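Local coordinates for YARHG domain-containing protein (Legionella pneumophila subsp. pneumophila, PDB 4G2A) that is of unknown function but has been put forward as a putative nutrient-binding protein, pairing a DUF4424 family region with a YARHG domain, at residues S11-V16 with V137-D142; A81-N86 with V92-V97. All blocks are in the same frame, centred on the assembly; numbering follows the deposited sequence.

Contact 1: S11-V16 with V137-D142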
ATOM      1  N   SER A  11       4.858  -0.264 -10.650  1.00 23.73           N
ATOM      2  CA  SER A  11       4.782  -1.174 -11.791  1.00 24.01           C
ATOM      3  C   SER A  11       6.177  -1.556 -12.244  1.00 27.87           C
ATOM      4  O   SER A  11       7.107  -0.742 -12.115  1.00 26.42           O
ATOM      5  CB  SER A  11       4.031  -0.521 -12.952  1.00 27.00           C
ATOM      6  OG  SER A  11       2.621  -0.507 -12.786  1.00 33.83           O
ATOM      7  N   LEU A  12       6.328  -2.786 -12.767  1.00 24.62           N
ATOM      8  CA  LEU A  12       7.592  -3.243 -13.363  1.00 25.55           C
ATOM      9  C   LEU A  12       7.901  -2.384 -14.604  1.00 31.20           C
ATOM     10  O   LEU A  12       6.939  -1.939 -15.248  1.00 31.72           O
ATOM     11  CB  LEU A  12       7.498  -4.738 -13.811  1.00 25.48           C
ATOM     12  CG  LEU A  12       7.665  -5.836 -12.780  1.00 29.11           C
ATOM     13  CD1 LEU A  12       7.534  -7.175 -13.434  1.00 29.52           C
ATOM     14  CD2 LEU A  12       9.017  -5.759 -12.068  1.00 30.31           C
ATOM     15  N   PRO A  13       9.174  -2.164 -15.013  1.00 27.77           N
ATOM     16  CA  PRO A  13       9.398  -1.505 -16.311  1.00 27.74           C
ATOM     17  C   PRO A  13       8.929  -2.457 -17.405  1.00 32.79           C
ATOM     18  O   PRO A  13       8.931  -3.678 -17.199  1.00 32.80           O
ATOM     19  CB  PRO A  13      10.924  -1.284 -16.368  1.00 29.69           C
ATOM     20  CG  PRO A  13      11.473  -1.756 -15.076  1.00 33.60           C
ATOM     21  CD  PRO A  13      10.444  -2.657 -14.446  1.00 29.51           C
ATOM     22  N   ILE A  14       8.465  -1.930 -18.535  1.00 29.78           N
ATOM     23  CA  ILE A  14       8.011  -2.822 -19.590  1.00 29.38           C
ATOM     24  C   ILE A  14       8.662  -2.441 -20.923  1.00 34.98           C
ATOM     25  O   ILE A  14       8.987  -1.272 -21.123  1.00 34.67           O
ATOM     26  CB  ILE A  14       6.459  -2.861 -19.685  1.00 31.90           C
ATOM     27  CG1 ILE A  14       5.846  -1.497 -19.990  1.00 31.94           C
ATOM     28  CG2 ILE A  14       5.839  -3.473 -18.447  1.00 31.93           C
ATOM     29  CD1 ILE A  14       4.978  -1.521 -21.163  1.00 38.87           C
ATOM     30  N   PRO A  15       8.810  -3.385 -21.873  1.00 33.45           N
ATOM     31  CA  PRO A  15       9.331  -2.995 -23.192  1.00 34.52           C
ATOM     32  C   PRO A  15       8.213  -2.484 -24.110  1.00 41.87           C
ATOM     33  O   PRO A  15       7.074  -2.940 -24.014  1.00 39.61           O
ATOM     34  CB  PRO A  15       9.942  -4.292 -23.733  1.00 36.96           C
ATOM     35  CG  PRO A  15       9.256  -5.413 -22.991  1.00 40.13           C
ATOM     36  CD  PRO A  15       8.490  -4.833 -21.821  1.00 34.82           C
ATOM     37  N   VAL A  16       8.550  -1.537 -25.009  1.00 43.11           N
ATOM     38  CA  VAL A  16       7.635  -0.955 -25.994  1.00 44.74           C
ATOM     39  C   VAL A  16       7.329  -2.028 -27.066  1.00 52.56           C
ATOM     40  O   VAL A  16       6.175  -2.166 -27.477  1.00 52.56           O
ATOM     41  CB  VAL A  16       8.232   0.349 -26.599  1.00 49.24           C
ATOM     42  CG1 VAL A  16       7.340   0.926 -27.697  1.00 49.59           C
ATOM     43  CG2 VAL A  16       8.473   1.392 -25.514  1.00 48.09           C
ATOM     44  N   VAL A 137      22.136  -4.881 -17.895  1.00 34.71           N
ATOM     45  CA  VAL A 137      21.891  -3.457 -17.664  1.00 34.23           C
ATOM     46  C   VAL A 137      21.128  -3.343 -16.359  1.00 37.63           C
ATOM     47  O   VAL A 137      20.186  -4.101 -16.120  1.00 36.38           O
ATOM     48  CB  VAL A 137      21.186  -2.748 -18.865  1.00 37.19           C
ATOM     49  CG1 VAL A 137      20.613  -1.388 -18.485  1.00 35.74           C
ATOM     50  CG2 VAL A 137      22.151  -2.602 -20.039  1.00 38.45           C
ATOM     51  N   ASN A 138      21.586  -2.438 -15.491  1.00 34.61           N
ATOM     52  CA  ASN A 138      20.934  -2.159 -14.217  1.00 33.14           C
ATOM     53  C   ASN A 138      19.930  -1.010 -14.389  1.00 36.79           C
ATOM     54  O   ASN A 138      20.278   0.037 -14.950  1.00 36.75           O
ATOM     55  CB  ASN A 138      21.961  -1.807 -13.153  1.00 29.18           C
ATOM     56  CG  ASN A 138      21.385  -1.932 -11.766  1.00 39.90           C
ATOM     57  OD1 ASN A 138      21.279  -3.028 -11.227  1.00 32.66           O
ATOM     58  ND2 ASN A 138      20.949  -0.826 -11.182  1.00 26.67           N
ATOM     59  N   ILE A 139      18.678  -1.229 -13.947  1.00 31.93           N
ATOM     60  CA  ILE A 139      17.625  -0.218 -13.974  1.00 30.43           C
ATOM     61  C   ILE A 139      17.224   0.030 -12.538  1.00 32.55           C
ATOM     62  O   ILE A 139      17.022  -0.919 -11.794  1.00 31.48           O
ATOM     63  CB  ILE A 139      16.396  -0.564 -14.906  1.00 32.58           C
ATOM     64  CG1 ILE A 139      16.814  -0.763 -16.411  1.00 33.20           C
ATOM     65  CG2 ILE A 139      15.254   0.485 -14.776  1.00 30.44           C
ATOM     66  CD1 ILE A 139      17.491   0.441 -17.138  1.00 35.92           C
ATOM     67  N   HIS A 140      17.154   1.304 -12.142  1.00 29.47           N
ATOM     68  CA  HIS A 140      16.720   1.714 -10.810  1.00 27.78           C
ATOM     69  C   HIS A 140      15.620   2.770 -10.902  1.00 29.30           C
ATOM     70  O   HIS A 140      15.723   3.710 -11.682  1.00 28.74           O
ATOM     71  CB  HIS A 140      17.881   2.223  -9.938  1.00 29.03           C
ATOM     72  CG  HIS A 140      17.463   2.500  -8.524  1.00 31.61           C
ATOM     73  ND1 HIS A 140      17.133   3.771  -8.108  1.00 33.40           N
ATOM     74  CD2 HIS A 140      17.275   1.644  -7.498  1.00 33.15           C
ATOM     75  CE1 HIS A 140      16.787   3.655  -6.836  1.00 32.71           C
ATOM     76  NE2 HIS A 140      16.848   2.394  -6.427  1.00 32.90           N
ATOM     77  N   HIS A 141      14.567   2.578 -10.101  1.00 25.23           N
ATOM     78  CA  HIS A 141      13.413   3.446  -9.949  1.00 24.04           C
ATOM     79  C   HIS A 141      13.355   3.990  -8.531  1.00 28.80           C
ATOM     80  O   HIS A 141      13.680   3.292  -7.564  1.00 28.35           O
ATOM     81  CB  HIS A 141      12.110   2.695 -10.247  1.00 23.35           C
ATOM     82  CG  HIS A 141      11.860   2.403 -11.686  1.00 26.90           C
ATOM     83  ND1 HIS A 141      10.782   1.626 -12.082  1.00 28.42           N
ATOM     84  CD2 HIS A 141      12.559   2.767 -12.786  1.00 29.76           C
ATOM     85  CE1 HIS A 141      10.854   1.555 -13.399  1.00 27.81           C
ATOM     86  NE2 HIS A 141      11.909   2.226 -13.866  1.00 29.05           N
ATOM     87  N   ASP A 142      12.939   5.242  -8.418  1.00 25.44           N
ATOM     88  CA  ASP A 142      12.742   5.939  -7.151  1.00 26.19           C
ATOM     89  C   ASP A 142      11.577   6.879  -7.395  1.00 30.67           C
ATOM     90  O   ASP A 142      11.626   7.685  -8.321  1.00 31.80           O
ATOM     91  CB  ASP A 142      14.028   6.665  -6.683  1.00 28.86           C
ATOM     92  CG  ASP A 142      13.930   7.509  -5.421  1.00 44.41           C
ATOM     93  OD1 ASP A 142      12.840   7.556  -4.814  1.00 43.21           O
ATOM     94  OD2 ASP A 142      14.937   8.160  -5.064  1.00 58.84           O
TER
HETATM   95  O   HOH W   1       8.999   0.330 -10.380  1.00 24.24           O

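Contact 2: A81-N86 with V92-V97. With SO4 (sulfate ion), chain L.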
ATOM      1  N   ALA A  81       1.606  13.690   1.858  1.00 32.64           N
ATOM      2  CA  ALA A  81       1.800  15.025   2.436  1.00 33.49           C
ATOM      3  C   ALA A  81       2.846  15.809   1.605  1.00 38.51           C
ATOM      4  O   ALA A  81       3.869  15.249   1.188  1.00 38.16           O
ATOM      5  CB  ALA A  81       2.216  14.932   3.901  1.00 34.65           C
ATOM      6  N   GLY A  82       2.520  17.061   1.304  1.00 36.73           N
ATOM      7  CA  GLY A  82       3.353  17.956   0.509  1.00 37.70           C
ATOM      8  C   GLY A  82       3.139  17.870  -0.990  1.00 41.69           C
ATOM      9  O   GLY A  82       3.867  18.522  -1.734  1.00 43.61           O
ATOM     10  N   GLN A  83       2.155  17.069  -1.457  1.00 35.83           N
ATOM     11  CA  GLN A  83       1.877  16.929  -2.890  1.00 34.71           C
ATOM     12  C   GLN A  83       0.507  17.465  -3.245  1.00 39.19           C
ATOM     13  O   GLN A  83      -0.417  17.411  -2.443  1.00 39.87           O
ATOM     14  CB  GLN A  83       1.986  15.467  -3.378  1.00 34.05           C
ATOM     15  CG  GLN A  83       3.322  14.778  -3.082  1.00 41.59           C
ATOM     16  CD  GLN A  83       4.566  15.342  -3.756  1.00 51.42           C
ATOM     17  OE1 GLN A  83       5.671  15.296  -3.190  1.00 48.14           O
ATOM     18  NE2 GLN A  83       4.445  15.833  -4.990  1.00 28.58           N
ATOM     19  N   GLN A  84       0.388  17.962  -4.468  1.00 35.76           N
ATOM     20  CA  GLN A  84      -0.848  18.465  -5.052  1.00 35.00           C
ATOM     21  C   GLN A  84      -1.166  17.610  -6.251  1.00 34.40           C
ATOM     22  O   GLN A  84      -0.264  16.994  -6.824  1.00 32.67           O
ATOM     23  CB  GLN A  84      -0.712  19.955  -5.427  1.00 38.20           C
ATOM     24  CG  GLN A  84      -0.551  20.857  -4.197  1.00 54.20           C
ATOM     25  CD  GLN A  84      -0.315  22.320  -4.498  1.00 68.80           C
ATOM     26  OE1 GLN A  84       0.493  22.701  -5.359  1.00 57.16           O
ATOM     27  NE2 GLN A  84      -0.958  23.176  -3.717  1.00 65.86           N
ATOM     28  N   THR A  85      -2.450  17.520  -6.598  1.00 31.22           N
ATOM     29  CA  THR A  85      -2.954  16.722  -7.725  1.00 29.63           C
ATOM     30  C   THR A  85      -4.007  17.512  -8.461  1.00 32.66           C
ATOM     31  O   THR A  85      -4.477  18.533  -7.961  1.00 32.50           O
ATOM     32  CB  THR A  85      -3.518  15.350  -7.235  1.00 41.17           C
ATOM     33  OG1 THR A  85      -3.689  14.471  -8.348  1.00 43.37           O
ATOM     34  CG2 THR A  85      -4.841  15.466  -6.465  1.00 39.91           C
ATOM     35  N   ASN A  86      -4.362  17.034  -9.655  1.00 30.05           N
ATOM     36  CA  ASN A  86      -5.432  17.504 -10.538  1.00 30.06           C
ATOM     37  C   ASN A  86      -5.581  16.530 -11.700  1.00 31.17           C
ATOM     38  O   ASN A  86      -4.731  15.654 -11.875  1.00 31.21           O
ATOM     39  CB  ASN A  86      -5.207  18.930 -11.023  1.00 35.18           C
ATOM     40  CG  ASN A  86      -5.888  19.979 -10.182  1.00 49.51           C
ATOM     41  OD1 ASN A  86      -5.263  20.952  -9.754  1.00 48.72           O
ATOM     42  ND2 ASN A  86      -7.178  19.817  -9.936  1.00 39.06           N
ATOM     43  N   VAL A  92       2.015   9.161  -9.263  1.00 27.83           N
ATOM     44  CA  VAL A  92       3.424   8.856  -9.032  1.00 27.80           C
ATOM     45  C   VAL A  92       4.113  10.216  -8.872  1.00 29.62           C
ATOM     46  O   VAL A  92       3.822  11.148  -9.609  1.00 29.22           O
ATOM     47  CB  VAL A  92       4.015   7.975 -10.197  1.00 32.61           C
ATOM     48  CG1 VAL A  92       5.539   8.003 -10.228  1.00 32.52           C
ATOM     49  CG2 VAL A  92       3.522   6.545 -10.095  1.00 32.06           C
ATOM     50  N   TYR A  93       4.987  10.340  -7.875  1.00 25.99           N
ATOM     51  CA  TYR A  93       5.625  11.605  -7.570  1.00 25.28           C
ATOM     52  C   TYR A  93       7.114  11.471  -7.579  1.00 31.42           C
ATOM     53  O   TYR A  93       7.649  10.528  -6.997  1.00 32.14           O
ATOM     54  CB  TYR A  93       5.140  12.112  -6.185  1.00 24.48           C
ATOM     55  CG  TYR A  93       3.640  12.207  -6.118  1.00 24.33           C
ATOM     56  CD1 TYR A  93       2.964  13.278  -6.693  1.00 26.82           C
ATOM     57  CD2 TYR A  93       2.882  11.176  -5.574  1.00 23.91           C
ATOM     58  CE1 TYR A  93       1.574  13.342  -6.693  1.00 27.22           C
ATOM     59  CE2 TYR A  93       1.489  11.216  -5.596  1.00 24.50           C
ATOM     60  CZ  TYR A  93       0.841  12.311  -6.143  1.00 32.06           C
ATOM     61  OH  TYR A  93      -0.525  12.378  -6.167  1.00 34.91           O
ATOM     62  N   ASP A  94       7.782  12.450  -8.202  1.00 29.81           N
ATOM     63  CA  ASP A  94       9.241  12.606  -8.259  1.00 30.67           C
ATOM     64  C   ASP A  94       9.905  11.331  -8.756  1.00 34.62           C
ATOM     65  O   ASP A  94      10.824  10.802  -8.126  1.00 36.45           O
ATOM     66  CB  ASP A  94       9.812  13.050  -6.887  1.00 32.85           C
ATOM     67  CG  ASP A  94       9.115  14.278  -6.311  1.00 48.69           C
ATOM     68  OD1 ASP A  94       9.117  15.338  -6.986  1.00 51.55           O
ATOM     69  OD2 ASP A  94       8.543  14.171  -5.203  1.00 52.87           O
ATOM     70  N   PHE A  95       9.396  10.820  -9.870  1.00 29.14           N
ATOM     71  CA  PHE A  95       9.936   9.649 -10.534  1.00 27.35           C
ATOM     72  C   PHE A  95      11.323   9.957 -11.046  1.00 34.50           C
ATOM     73  O   PHE A  95      11.521  10.924 -11.787  1.00 35.63           O
ATOM     74  CB  PHE A  95       9.029   9.212 -11.685  1.00 27.16           C
ATOM     75  CG  PHE A  95       9.552   8.005 -12.424  1.00 27.43           C
ATOM     76  CD1 PHE A  95       9.343   6.719 -11.927  1.00 28.73           C
ATOM     77  CD2 PHE A  95      10.253   8.151 -13.622  1.00 28.34           C
ATOM     78  CE1 PHE A  95       9.840   5.597 -12.604  1.00 28.81           C
ATOM     79  CE2 PHE A  95      10.727   7.028 -14.311  1.00 31.28           C
ATOM     80  CZ  PHE A  95      10.517   5.758 -13.797  1.00 28.57           C
ATOM     81  N   LEU A  96      12.284   9.142 -10.616  1.00 32.02           N
ATOM     82  CA  LEU A  96      13.672   9.199 -11.024  1.00 32.49           C
ATOM     83  C   LEU A  96      14.097   7.814 -11.498  1.00 36.35           C
ATOM     84  O   LEU A  96      13.884   6.839 -10.772  1.00 36.13           O
ATOM     85  CB  LEU A  96      14.585   9.664  -9.867  1.00 33.05           C
ATOM     86  CG  LEU A  96      14.342  11.032  -9.242  1.00 37.17           C
ATOM     87  CD1 LEU A  96      15.197  11.185  -8.003  1.00 37.83           C
ATOM     88  CD2 LEU A  96      14.600  12.175 -10.242  1.00 36.91           C
ATOM     89  N   VAL A  97      14.695   7.731 -12.705  1.00 31.69           N
ATOM     90  CA  VAL A  97      15.221   6.499 -13.286  1.00 30.33           C
ATOM     91  C   VAL A  97      16.709   6.691 -13.611  1.00 35.19           C
ATOM     92  O   VAL A  97      17.115   7.745 -14.124  1.00 34.83           O
ATOM     93  CB  VAL A  97      14.398   5.965 -14.504  1.00 33.87           C
ATOM     94  CG1 VAL A  97      14.156   7.038 -15.568  1.00 33.89           C
ATOM     95  CG2 VAL A  97      15.019   4.708 -15.112  1.00 33.52           C
TER
HETATM   96  S   SO4 L 411       1.003  18.702   3.923  1.00109.01           S
HETATM   97  O1  SO4 L 411       0.766  20.140   4.035  1.00109.41           O
HETATM   98  O2  SO4 L 411       0.323  17.983   5.003  1.00109.49           O
HETATM   99  O3  SO4 L 411       0.491  18.235   2.631  1.00108.31           O
HETATM  100  O4  SO4 L 411       2.437  18.465   4.030  1.00109.00           O
HETATM  101  O   HOH W   2       6.338  16.318  -6.890  1.00 36.89           O
HETATM  102  O   HOH W   3      -1.294  13.336  -8.621  1.00 37.04           O

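Contact 1: S11-V16 with V137-D142
H141 carries its CG beside the backbone N and anti to the carbonyl carbon (chi1 -74°), and with chi2 at 174° the imidazole reaches from strand 136-150 to P13, with ND1 turned to a water shared with S11. Its CE1 lies 3.8 Å from CG of P13, the nearest approach of the pair; the pyrrolidine and imidazole meet obliquely. The water sits at the ring edge, in its plane, 2.8 Å from ND1 of H141, and gives a hydrogen bond of 2.8 Å to the O of S11. S11 O and H141 ND1 are 4.4 Å apart, too far for a direct hydrogen bond, and the water spans them. Strands 10-15 and 136-150 each pair with strand 155-160 in the beta-rich part of the chain; here their closest CA atoms, of P13 and I139, are 8.6 Å apart, and side chains and a water make the contact between residues that are all buried. I139, two residues before H141, points the same way and brings CG2 to 4.4 Å from CG of P13. Around the imidazole, F50 and F95 meet it edge-to-face, and the rings of F66 and W127 also reach it.

Contact 2: A81-N86 with V92-V97
An irregular surface loop between strands 76-77 and 95-99 folds back here on the chain that leads into strand 95-99, and Q83 lying over the ring of Y93 is the centre of the contact. CG of Q83 stands 4.1 Å from the ring centroid and 19° off the ring normal, which makes it a CH-pi contact over one face, offset toward the rim. The glutamine chain bends at chi2 (-64°), a turn that carries its amide along the ring toward CB of Y93 and places NE2 3.4 Å from CD1 of Y93. Amide and ring planes are 40° apart, so the amide is tilted rather than stacked flat. Two waters supply the polar links. The first accepts from NE2 of Q83 at 2.7 Å and donates to OD1 of D94 at 2.9 Å. At the far end of the phenol, the second donates to OH of Y93 at 2.7 Å and is also hydrogen-bonded to OG1 of T85, which has a further partner in N71. On the loop, the backbone N of G82 donates to O3 of a sulfate that most likely came with the crystallisation medium, at 2.7 Å. L79 and P80 also touch Y93, whose backbone bonds to S144 of strand 136-150; beyond the corner at D94, strand 95-99 lies between strands 102-110 and 136-150.

How the contacts relate
Strand 136-150 is common ground: it supplies H141 to contact 1 and pairs antiparallel with strand 95-99, into which the 92-97 segment of contact 2 runs. The two contacts, with centres about 18 Å apart, touch directly, through a probable hydrogen bond of 2.8 Å from N of L96 to O of D142 and through packing of V97 on H141. Contact 1 is buried throughout and spans widely separated parts of the sequence; contact 2, nested within that span, is a local fold-back at the surface, although Y93 itself is buried. Both use bridging water, but one water reaches a buried imidazole, whereas the outer pair links amide, carboxylate and hydroxyl groups.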